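Local coordinates for CCHC-type domain-containing protein (Trypanosoma brucei brucei, PDB 7C4C) that probably trims RNA from its 3' end as a metal-dependent 3'-5' exonuclease of the RNase D type, and carries zinc knuckles that bind nucleotides, at residues L40-F45 against G55-V60; A51-R56 against C103-E108. All blocks are in the same frame, centred on the assembly; numbering follows the deposited sequence.

Contact 1. Residues L40-F45 against G55-V60; sequences LDIEAF and GRISLV. With MN (manganese (II) ion), chain H; MN (manganese (II) ion), chain I; 5GP (guanosine-5'-monophosphate), chain N.
Phe45 turns CG beside its backbone N (chi1 -62°), while Arg56 carries CG anti to its own N and runs on extended, which lays the arginine chain along one face of the ring: Arg56 CB sits over the ring centre in a CH-pi contact, 4.0 Å from the centroid. Ser58 CB meets the same ring at its edge, in plane. Between the two segments Phe45 N donates to Arg56 O at 2.9 Å, and Glu43 N to Leu59 O. Glu43 O is gripped twice, by Ser58 N lying in the carbonyl plane and by Leu59 N at 3.0 Å with a nearly straight N-H (168°); this doubled pairing is a classic beta bulge that shifts the register by one residue before Ala44 pairs with Ile57. On the face of Ile42, its CG1 lies alongside Val60 CG2 and its CG2 packs 4.0 Å from Ile57 CG1; Ala44 CB presses against Arg56 O on this side.

Asp41 spreads its carboxylate between two manganese ions, OD1 on one and OD2 on the other. Glu43 bends at chi2 (-55°) so that OE1 reaches the second of these ions at 2.1 Å, leaving OE2 to accept a hydrogen bond from the ribose O3' of guanosine monophosphate. Ala44 N donates to that same O3' at 2.8 Å, and Ala44 O accepts from O2' at 2.6 Å, so main chain and carboxylate together read both ribose hydroxyls. A water links O2' to Phe45 O and Gly55 N. Asp191 completes the protein ligands of the ion held by Glu43. Acidic residues on a central strand, two metal ions and a nucleotide phosphate shared between them mark the active site of the DEDD-type 3'-5' exonuclease fold.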
ATOM      1  N   LEU A  40      -1.951  14.981  -0.745  1.00 16.25           N
ATOM      2  CA  LEU A  40      -3.148  15.692  -1.165  1.00 15.99           C
ATOM      3  C   LEU A  40      -4.276  14.717  -1.447  1.00 21.87           C
ATOM      4  O   LEU A  40      -4.043  13.586  -1.888  1.00 22.15           O
ATOM      5  CB  LEU A  40      -2.892  16.524  -2.416  1.00 15.66           C
ATOM      6  CG  LEU A  40      -2.035  17.774  -2.244  1.00 21.01           C
ATOM      7  CD1 LEU A  40      -1.837  18.395  -3.617  1.00 17.12           C
ATOM      8  CD2 LEU A  40      -2.709  18.761  -1.295  1.00 14.27           C
ATOM      9  N   ASP A  41      -5.503  15.182  -1.201  1.00 20.79           N
ATOM     10  CA  ASP A  41      -6.709  14.429  -1.519  1.00 26.75           C
ATOM     11  C   ASP A  41      -7.884  15.408  -1.578  1.00 27.00           C
ATOM     12  O   ASP A  41      -7.798  16.535  -1.084  1.00 30.83           O
ATOM     13  CB  ASP A  41      -6.937  13.312  -0.489  1.00 30.88           C
ATOM     14  CG  ASP A  41      -7.919  12.254  -0.965  1.00 34.67           C
ATOM     15  OD1 ASP A  41      -7.791  11.776  -2.113  1.00 40.86           O
ATOM     16  OD2 ASP A  41      -8.813  11.887  -0.170  1.00 32.01           O
ATOM     17  N   ILE A  42      -8.981  14.968  -2.192  1.00 20.66           N
ATOM     18  CA  ILE A  42     -10.143  15.814  -2.446  1.00 18.62           C
ATOM     19  C   ILE A  42     -11.403  15.067  -2.049  1.00 21.74           C
ATOM     20  O   ILE A  42     -11.551  13.881  -2.358  1.00 29.79           O
ATOM     21  CB  ILE A  42     -10.213  16.225  -3.932  1.00 18.36           C
ATOM     22  CG1 ILE A  42      -9.062  17.163  -4.264  1.00 20.32           C
ATOM     23  CG2 ILE A  42     -11.533  16.895  -4.275  1.00 17.34           C
ATOM     24  CD1 ILE A  42      -9.096  17.621  -5.672  1.00 24.30           C
ATOM     25  N   GLU A  43     -12.304  15.746  -1.358  1.00 14.83           N
ATOM     26  CA  GLU A  43     -13.659  15.256  -1.157  1.00 25.52           C
ATOM     27  C   GLU A  43     -14.620  16.171  -1.908  1.00 24.88           C
ATOM     28  O   GLU A  43     -14.526  17.406  -1.780  1.00 20.69           O
ATOM     29  CB  GLU A  43     -14.041  15.199   0.329  1.00 27.50           C
ATOM     30  CG  GLU A  43     -13.190  14.281   1.227  1.00 35.09           C
ATOM     31  CD  GLU A  43     -13.105  12.829   0.765  1.00 42.92           C
ATOM     32  OE1 GLU A  43     -12.053  12.212   1.034  1.00 44.66           O
ATOM     33  OE2 GLU A  43     -14.066  12.299   0.152  1.00 42.58           O
ATOM     34  N   ALA A  44     -15.548  15.570  -2.669  1.00 21.97           N
ATOM     35  CA  ALA A  44     -16.455  16.313  -3.543  1.00 24.19           C
ATOM     36  C   ALA A  44     -17.882  15.783  -3.415  1.00 24.07           C
ATOM     37  O   ALA A  44     -18.102  14.660  -2.959  1.00 27.30           O
ATOM     38  CB  ALA A  44     -16.012  16.237  -5.014  1.00 22.18           C
ATOM     39  N   PHE A  45     -18.853  16.596  -3.855  1.00 22.79           N
ATOM     40  CA  PHE A  45     -20.249  16.161  -3.881  1.00 28.08           C
ATOM     41  C   PHE A  45     -20.381  14.908  -4.740  1.00 33.67           C
ATOM     42  O   PHE A  45     -19.765  14.792  -5.806  1.00 32.30           O
ATOM     43  CB  PHE A  45     -21.195  17.221  -4.462  1.00 24.01           C
ATOM     44  CG  PHE A  45     -21.268  18.530  -3.707  1.00 27.44           C
ATOM     45  CD1 PHE A  45     -20.325  18.887  -2.752  1.00 30.31           C
ATOM     46  CD2 PHE A  45     -22.299  19.429  -3.993  1.00 17.69           C
ATOM     47  CE1 PHE A  45     -20.411  20.116  -2.089  1.00 29.66           C
ATOM     48  CE2 PHE A  45     -22.389  20.653  -3.355  1.00 22.25           C
ATOM     49  CZ  PHE A  45     -21.449  21.001  -2.395  1.00 26.22           C
ATOM     50  N   GLY A  55     -17.860  15.430  -8.510  1.00 21.79           N
ATOM     51  CA  GLY A  55     -18.781  16.525  -8.342  1.00 22.89           C
ATOM     52  C   GLY A  55     -18.067  17.758  -7.814  1.00 25.21           C
ATOM     53  O   GLY A  55     -16.841  17.834  -7.741  1.00 26.14           O
ATOM     54  N   ARG A  56     -18.875  18.745  -7.432  1.00 22.42           N
ATOM     55  CA  ARG A  56     -18.360  20.003  -6.907  1.00 26.04           C
ATOM     56  C   ARG A  56     -17.353  19.763  -5.792  1.00 24.61           C
ATOM     57  O   ARG A  56     -17.610  18.983  -4.870  1.00 23.02           O
ATOM     58  CB  ARG A  56     -19.525  20.839  -6.385  1.00 28.68           C
ATOM     59  CG  ARG A  56     -19.156  22.223  -5.969  1.00 29.94           C
ATOM     60  CD  ARG A  56     -20.423  23.026  -5.847  1.00 32.58           C
ATOM     61  NE  ARG A  56     -20.165  24.350  -5.320  1.00 34.04           N
ATOM     62  CZ  ARG A  56     -21.099  25.277  -5.190  1.00 33.84           C
ATOM     63  NH1 ARG A  56     -22.350  25.018  -5.566  1.00 29.02           N
ATOM     64  NH2 ARG A  56     -20.777  26.459  -4.690  1.00 34.54           N
ATOM     65  N   ILE A  57     -16.197  20.431  -5.882  1.00 18.82           N
ATOM     66  CA  ILE A  57     -15.170  20.268  -4.860  1.00 18.92           C
ATOM     67  C   ILE A  57     -15.669  20.869  -3.554  1.00 27.26           C
ATOM     68  O   ILE A  57     -16.173  21.997  -3.520  1.00 32.28           O
ATOM     69  CB  ILE A  57     -13.841  20.899  -5.309  1.00 21.64           C
ATOM     70  CG1 ILE A  57     -13.122  19.981  -6.308  1.00 22.74           C
ATOM     71  CG2 ILE A  57     -12.929  21.129  -4.131  1.00 20.50           C
ATOM     72  CD1 ILE A  57     -12.184  20.702  -7.282  1.00 23.57           C
ATOM     73  N   SER A  58     -15.536  20.111  -2.468  1.00 25.45           N
ATOM     74  CA  SER A  58     -15.941  20.548  -1.144  1.00 25.44           C
ATOM     75  C   SER A  58     -14.734  20.767  -0.243  1.00 27.34           C
ATOM     76  O   SER A  58     -14.564  21.860   0.306  1.00 29.77           O
ATOM     77  CB  SER A  58     -16.901  19.508  -0.540  1.00 25.65           C
ATOM     78  OG  SER A  58     -17.123  19.722   0.838  1.00 29.62           O
ATOM     79  N   LEU A  59     -13.886  19.749  -0.087  1.00 26.05           N
ATOM     80  CA  LEU A  59     -12.668  19.835   0.705  1.00 24.92           C
ATOM     81  C   LEU A  59     -11.484  19.420  -0.145  1.00 20.84           C
ATOM     82  O   LEU A  59     -11.595  18.517  -0.986  1.00 23.36           O
ATOM     83  CB  LEU A  59     -12.696  18.931   1.959  1.00 27.90           C
ATOM     84  CG  LEU A  59     -13.856  18.955   2.950  1.00 21.78           C
ATOM     85  CD1 LEU A  59     -13.621  17.992   4.112  1.00 17.79           C
ATOM     86  CD2 LEU A  59     -13.966  20.338   3.466  1.00 25.02           C
ATOM     87  N   VAL A  60     -10.365  20.111   0.067  1.00 19.27           N
ATOM     88  CA  VAL A  60      -9.039  19.673  -0.346  1.00 15.29           C
ATOM     89  C   VAL A  60      -8.256  19.439   0.936  1.00 22.04           C
ATOM     90  O   VAL A  60      -8.121  20.356   1.757  1.00 28.83           O
ATOM     91  CB  VAL A  60      -8.343  20.709  -1.243  1.00 16.48           C
ATOM     92  CG1 VAL A  60      -6.906  20.304  -1.497  1.00 16.92           C
ATOM     93  CG2 VAL A  60      -9.074  20.853  -2.570  1.00 14.88           C
TER
HETATM   94 MN    MN H 407     -10.699  10.790   0.203  1.00 39.45          MN
HETATM   95 MN    MN I 408      -8.971  10.569  -3.322  1.00 41.22          MN
HETATM   96  P   5GP N 413     -11.425   9.376  -2.579  1.00 59.55           P
HETATM   97  O1P 5GP N 413     -11.696   8.134  -1.759  1.00 62.07           O
HETATM   98  O2P 5GP N 413     -10.625  10.440  -1.856  1.00 59.18           O
HETATM   99  O3P 5GP N 413     -10.943   9.108  -3.989  1.00 61.41           O
HETATM  100  O5' 5GP N 413     -12.851  10.063  -2.788  1.00 57.39           O
HETATM  101  C5' 5GP N 413     -12.949  11.314  -3.454  1.00 50.89           C
HETATM  102  C4' 5GP N 413     -14.356  11.635  -3.901  1.00 45.46           C
HETATM  103  O4' 5GP N 413     -14.820  10.634  -4.842  1.00 41.96           O
HETATM  104  C3' 5GP N 413     -15.432  11.652  -2.823  1.00 42.96           C
HETATM  105  O3' 5GP N 413     -15.459  12.849  -2.063  1.00 37.57           O
HETATM  106  C2' 5GP N 413     -16.704  11.422  -3.627  1.00 45.95           C
HETATM  107  O2' 5GP N 413     -17.107  12.616  -4.280  1.00 47.66           O
HETATM  108  C1' 5GP N 413     -16.212  10.440  -4.688  1.00 46.20           C
HETATM  109  N9  5GP N 413     -16.445   9.041  -4.285  1.00 48.35           N
HETATM  110  C8  5GP N 413     -15.549   8.227  -3.704  1.00 46.14           C
HETATM  111  N7  5GP N 413     -16.111   7.015  -3.496  1.00 44.45           N
HETATM  112  C5  5GP N 413     -17.370   7.087  -3.962  1.00 48.77           C
HETATM  113  C6  5GP N 413     -18.397   6.162  -4.020  1.00 50.18           C
HETATM  114  O6  5GP N 413     -18.198   5.012  -3.563  1.00 49.60           O
HETATM  115  N1  5GP N 413     -19.574   6.526  -4.563  1.00 51.96           N
HETATM  116  C2  5GP N 413     -19.772   7.766  -5.043  1.00 51.06           C
HETATM  117  N2  5GP N 413     -20.974   8.091  -5.572  1.00 47.67           N
HETATM  118  N3  5GP N 413     -18.782   8.693  -5.001  1.00 53.01           N
HETATM  119  C4  5GP N 413     -17.576   8.362  -4.468  1.00 50.76           C
HETATM  120  O   HOH W   1     -17.966  13.177  -6.766  1.00 22.88           O
HETATM  121  O   HOH W   2      -7.562  10.711  -4.867  1.00 28.59           O
HETATM  122  O   HOH W   3     -10.039  12.281  -4.289  1.00 51.79           O

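Contact 2. Residues A51-R56 against C103-E108; sequences AKQLGR and CRRDVE. With 5GP (guanosine-5'-monophosphate), chain P.
The loop joining strands 37-44 and 57-64 of the exonuclease domain packs here against the N-terminal part of helix 104-114, which carries the metal-site residue Asp106. Lys52 lies over one face of the Arg105 guanidinium, its CB 4.0 Å above the plane. Arg105 is bent at chi2 and chi3, and this folds its NE and NH2 back side-on to a single oxygen, Glu108 OE1, with NH2 at 3.0 Å in a salt bridge; both nitrogens come from the same face of the carboxylate. Glu108 stretches out fully from the helix, and its OE2 takes a weak bond from Gln53 NE2 at 3.4 Å, the amide and carboxylate planes standing 65° apart; the stronger partner of OE2 is the backbone N of Val232. One water joins loop to helix, accepting from Leu54 N at 3.0 Å and donating to Arg105 O and to Glu108 OE1. Next to this water Leu54 CG packs on Arg105 CB at 3.9 Å, and Leu54 CD1 approaches Asp106 OD1 at 3.5 Å. Arg105 NH1 also pairs with Glu235, and Lys52 NZ bonds Ile233 O. With two arginine nitrogens and a water on OE1 and Val232 N on OE2, the Glu108 carboxylate is probably kept ionised and limited in rotation, whereas the direct polar link between loop and helix is weak, and the water supplies a second, bridging one.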
ATOM      1  N   ALA A  51     -21.647  10.094 -14.892  1.00 88.72           N
ATOM      2  CA  ALA A  51     -20.417  10.722 -15.326  1.00 79.38           C
ATOM      3  C   ALA A  51     -19.287  10.310 -14.396  1.00 72.95           C
ATOM      4  O   ALA A  51     -19.517  10.065 -13.232  1.00 75.70           O
ATOM      5  CB  ALA A  51     -20.574  12.220 -15.360  1.00 73.52           C
ATOM      6  N   LYS A  52     -18.075  10.198 -14.917  1.00 61.36           N
ATOM      7  CA  LYS A  52     -16.947   9.808 -14.094  1.00 55.23           C
ATOM      8  C   LYS A  52     -16.329  10.972 -13.335  1.00 48.31           C
ATOM      9  O   LYS A  52     -15.592  10.795 -12.417  1.00 48.85           O
ATOM     10  CB  LYS A  52     -15.880   9.088 -14.918  1.00 54.74           C
ATOM     11  CG  LYS A  52     -16.123   8.998 -16.412  1.00 55.02           C
ATOM     12  CD  LYS A  52     -14.811   9.119 -17.174  1.00 55.17           C
ATOM     13  CE  LYS A  52     -14.971   9.078 -18.675  1.00 55.47           C
ATOM     14  NZ  LYS A  52     -14.687   7.745 -19.273  1.00 54.91           N
ATOM     15  N   GLN A  53     -16.679  12.164 -13.731  1.00 42.99           N
ATOM     16  CA  GLN A  53     -16.146  13.390 -13.147  1.00 38.68           C
ATOM     17  C   GLN A  53     -16.537  13.518 -11.676  1.00 33.30           C
ATOM     18  O   GLN A  53     -17.682  13.257 -11.299  1.00 35.05           O
ATOM     19  CB  GLN A  53     -16.657  14.612 -13.919  1.00 38.98           C
ATOM     20  CG  GLN A  53     -16.157  14.735 -15.360  1.00 51.82           C
ATOM     21  CD  GLN A  53     -16.601  13.579 -16.267  1.00 62.38           C
ATOM     22  OE1 GLN A  53     -17.738  13.101 -16.178  1.00 67.31           O
ATOM     23  NE2 GLN A  53     -15.689  13.112 -17.126  1.00 63.62           N
ATOM     24  N   LEU A  54     -15.588  13.939 -10.844  1.00 25.98           N
ATOM     25  CA  LEU A  54     -15.942  14.331  -9.483  1.00 24.13           C
ATOM     26  C   LEU A  54     -16.984  15.444  -9.504  1.00 25.48           C
ATOM     27  O   LEU A  54     -16.991  16.308 -10.388  1.00 25.31           O
ATOM     28  CB  LEU A  54     -14.715  14.816  -8.721  1.00 22.16           C
ATOM     29  CG  LEU A  54     -13.688  13.751  -8.334  1.00 25.79           C
ATOM     30  CD1 LEU A  54     -12.513  14.393  -7.564  1.00 20.16           C
ATOM     31  CD2 LEU A  54     -14.380  12.670  -7.515  1.00 21.54           C
ATOM     32  N   GLY A  55     -17.860  15.430  -8.510  1.00 21.79           N
ATOM     33  CA  GLY A  55     -18.781  16.525  -8.342  1.00 22.89           C
ATOM     34  C   GLY A  55     -18.067  17.758  -7.814  1.00 25.21           C
ATOM     35  O   GLY A  55     -16.841  17.834  -7.741  1.00 26.14           O
ATOM     36  N   ARG A  56     -18.875  18.745  -7.432  1.00 22.42           N
ATOM     37  CA  ARG A  56     -18.360  20.003  -6.907  1.00 26.04           C
ATOM     38  C   ARG A  56     -17.353  19.763  -5.792  1.00 24.61           C
ATOM     39  O   ARG A  56     -17.610  18.983  -4.870  1.00 23.02           O
ATOM     40  CB  ARG A  56     -19.525  20.839  -6.385  1.00 28.68           C
ATOM     41  CG  ARG A  56     -19.156  22.223  -5.969  1.00 29.94           C
ATOM     42  CD  ARG A  56     -20.423  23.026  -5.847  1.00 32.58           C
ATOM     43  NE  ARG A  56     -20.165  24.350  -5.320  1.00 34.04           N
ATOM     44  CZ  ARG A  56     -21.099  25.277  -5.190  1.00 33.84           C
ATOM     45  NH1 ARG A  56     -22.350  25.018  -5.566  1.00 29.02           N
ATOM     46  NH2 ARG A  56     -20.777  26.459  -4.690  1.00 34.54           N
ATOM     47  N   CYS A 103      -4.481   9.745  -8.822  1.00 20.30           N
ATOM     48  CA  CYS A 103      -4.599  11.182  -9.018  1.00 19.66           C
ATOM     49  C   CYS A 103      -5.557  11.560 -10.134  1.00 19.59           C
ATOM     50  O   CYS A 103      -5.809  12.755 -10.307  1.00 24.39           O
ATOM     51  CB  CYS A 103      -3.229  11.791  -9.330  1.00 18.06           C
ATOM     52  SG  CYS A 103      -2.584  11.342 -10.956  1.00 22.54           S
ATOM     53  N   ARG A 104      -6.092  10.577 -10.875  1.00 14.26           N
ATOM     54  CA  ARG A 104      -6.768  10.825 -12.155  1.00 17.23           C
ATOM     55  C   ARG A 104      -7.921  11.817 -12.016  1.00 22.07           C
ATOM     56  O   ARG A 104      -7.916  12.894 -12.625  1.00 23.87           O
ATOM     57  CB  ARG A 104      -7.274   9.503 -12.740  1.00 14.07           C
ATOM     58  CG  ARG A 104      -6.171   8.641 -13.330  1.00 16.65           C
ATOM     59  CD  ARG A 104      -6.657   7.252 -13.658  1.00 21.30           C
ATOM     60  NE  ARG A 104      -7.142   6.555 -12.475  1.00 23.79           N
ATOM     61  CZ  ARG A 104      -7.593   5.303 -12.477  1.00 23.05           C
ATOM     62  NH1 ARG A 104      -7.615   4.600 -13.604  1.00 19.81           N
ATOM     63  NH2 ARG A 104      -8.023   4.752 -11.347  1.00 21.82           N
ATOM     64  N   ARG A 105      -8.929  11.464 -11.226  1.00 23.93           N
ATOM     65  CA  ARG A 105     -10.081  12.343 -11.098  1.00 28.49           C
ATOM     66  C   ARG A 105      -9.758  13.595 -10.286  1.00 32.47           C
ATOM     67  O   ARG A 105     -10.339  14.660 -10.541  1.00 35.07           O
ATOM     68  CB  ARG A 105     -11.230  11.576 -10.472  1.00 32.67           C
ATOM     69  CG  ARG A 105     -11.356  10.188 -11.038  1.00 35.75           C
ATOM     70  CD  ARG A 105     -12.579  10.049 -11.888  1.00 36.34           C
ATOM     71  NE  ARG A 105     -12.525  10.823 -13.127  1.00 40.90           N
ATOM     72  CZ  ARG A 105     -12.108  10.333 -14.296  1.00 38.73           C
ATOM     73  NH1 ARG A 105     -11.681   9.074 -14.373  1.00 32.77           N
ATOM     74  NH2 ARG A 105     -12.121  11.100 -15.386  1.00 36.33           N
ATOM     75  N   ASP A 106      -8.853  13.496  -9.308  1.00 25.06           N
ATOM     76  CA  ASP A 106      -8.520  14.672  -8.513  1.00 25.02           C
ATOM     77  C   ASP A 106      -7.869  15.734  -9.378  1.00 22.14           C
ATOM     78  O   ASP A 106      -8.188  16.924  -9.270  1.00 21.92           O
ATOM     79  CB  ASP A 106      -7.595  14.293  -7.359  1.00 31.04           C
ATOM     80  CG  ASP A 106      -8.243  13.321  -6.375  1.00 39.29           C
ATOM     81  OD1 ASP A 106      -9.487  13.190  -6.375  1.00 38.80           O
ATOM     82  OD2 ASP A 106      -7.503  12.695  -5.583  1.00 40.66           O
ATOM     83  N   VAL A 107      -6.968  15.311 -10.259  1.00 16.99           N
ATOM     84  CA  VAL A 107      -6.287  16.231 -11.155  1.00 21.02           C
ATOM     85  C   VAL A 107      -7.258  16.802 -12.176  1.00 23.03           C
ATOM     86  O   VAL A 107      -7.192  17.987 -12.524  1.00 28.86           O
ATOM     87  CB  VAL A 107      -5.109  15.504 -11.821  1.00 17.71           C
ATOM     88  CG1 VAL A 107      -5.036  15.840 -13.298  1.00 16.82           C
ATOM     89  CG2 VAL A 107      -3.837  15.862 -11.109  1.00 14.64           C
ATOM     90  N   GLU A 108      -8.178  15.979 -12.670  1.00 19.62           N
ATOM     91  CA  GLU A 108      -9.235  16.494 -13.530  1.00 23.76           C
ATOM     92  C   GLU A 108     -10.000  17.617 -12.842  1.00 23.80           C
ATOM     93  O   GLU A 108     -10.228  18.683 -13.427  1.00 24.16           O
ATOM     94  CB  GLU A 108     -10.180  15.361 -13.919  1.00 24.78           C
ATOM     95  CG  GLU A 108     -11.231  15.739 -14.917  1.00 26.82           C
ATOM     96  CD  GLU A 108     -12.181  14.599 -15.139  1.00 32.92           C
ATOM     97  OE1 GLU A 108     -12.390  13.832 -14.180  1.00 37.59           O
ATOM     98  OE2 GLU A 108     -12.703  14.457 -16.262  1.00 33.50           O
TER
HETATM   99  P   5GP P 415     -10.629  -2.093  -6.649  1.00111.92           P
HETATM  100  O1P 5GP P 415      -9.920  -3.394  -6.954  1.00111.59           O
HETATM  101  O2P 5GP P 415     -11.620  -1.678  -7.711  1.00112.70           O
HETATM  102  O3P 5GP P 415     -11.156  -1.964  -5.238  1.00114.46           O
HETATM  103  O5' 5GP P 415      -9.480  -0.987  -6.722  1.00107.73           O
HETATM  104  C5' 5GP P 415      -9.588   0.232  -5.995  1.00 99.55           C
HETATM  105  C4' 5GP P 415      -8.990   1.395  -6.753  1.00 91.16           C
HETATM  106  O4' 5GP P 415      -9.180   1.198  -8.184  1.00 88.99           O
HETATM  107  C3' 5GP P 415      -9.594   2.769  -6.462  1.00 86.74           C
HETATM  108  O3' 5GP P 415      -9.020   3.419  -5.338  1.00 85.29           O
HETATM  109  C2' 5GP P 415      -9.387   3.521  -7.769  1.00 84.94           C
HETATM  110  O2' 5GP P 415      -8.054   4.004  -7.866  1.00 80.59           O
HETATM  111  C1' 5GP P 415      -9.588   2.404  -8.793  1.00 88.70           C
HETATM  112  N9  5GP P 415     -11.010   2.253  -9.185  1.00 93.06           N
HETATM  113  C8  5GP P 415     -11.653   1.074  -9.302  1.00 94.33           C
HETATM  114  N7  5GP P 415     -12.939   1.285  -9.670  1.00 93.82           N
HETATM  115  C5  5GP P 415     -13.103   2.620  -9.790  1.00 92.79           C
HETATM  116  C6  5GP P 415     -14.189   3.409 -10.138  1.00 91.20           C
HETATM  117  O6  5GP P 415     -15.282   2.865 -10.411  1.00 92.24           O
HETATM  118  N1  5GP P 415     -14.054   4.744 -10.176  1.00 90.97           N
HETATM  119  C2  5GP P 415     -12.882   5.334  -9.881  1.00 91.82           C
HETATM  120  N2  5GP P 415     -12.756   6.687  -9.922  1.00 90.97           N
HETATM  121  N3  5GP P 415     -11.810   4.585  -9.541  1.00 92.28           N
HETATM  122  C4  5GP P 415     -11.892   3.227  -9.489  1.00 93.22           C
HETATM  123  O   HOH W   4     -12.864  14.896 -11.783  1.00 23.55           O

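Contacts 1 and 2 lie with centres about 9 Å apart, both within the 3'-5' exonuclease range, and share Gly55 and Arg56. Along the chain, strand 37-44 leads into the loop of contact 2, which runs straight into strand 57-64 of contact 1; helix 104-114 follows later and packs against the sheet. The two contacts meet where Ile42 CG2 and Ala44 CB touch Leu54, and Ile42 CD1 touches Asp106 O. Asp41 OD1 and Asp106 OD2 are 3.6 Å apart, like charges that the manganese site would be expected to offset. Strand and helix thus meet at the two-metal site, with Asp41 and Glu43 on the strand and Asp106 on the helix.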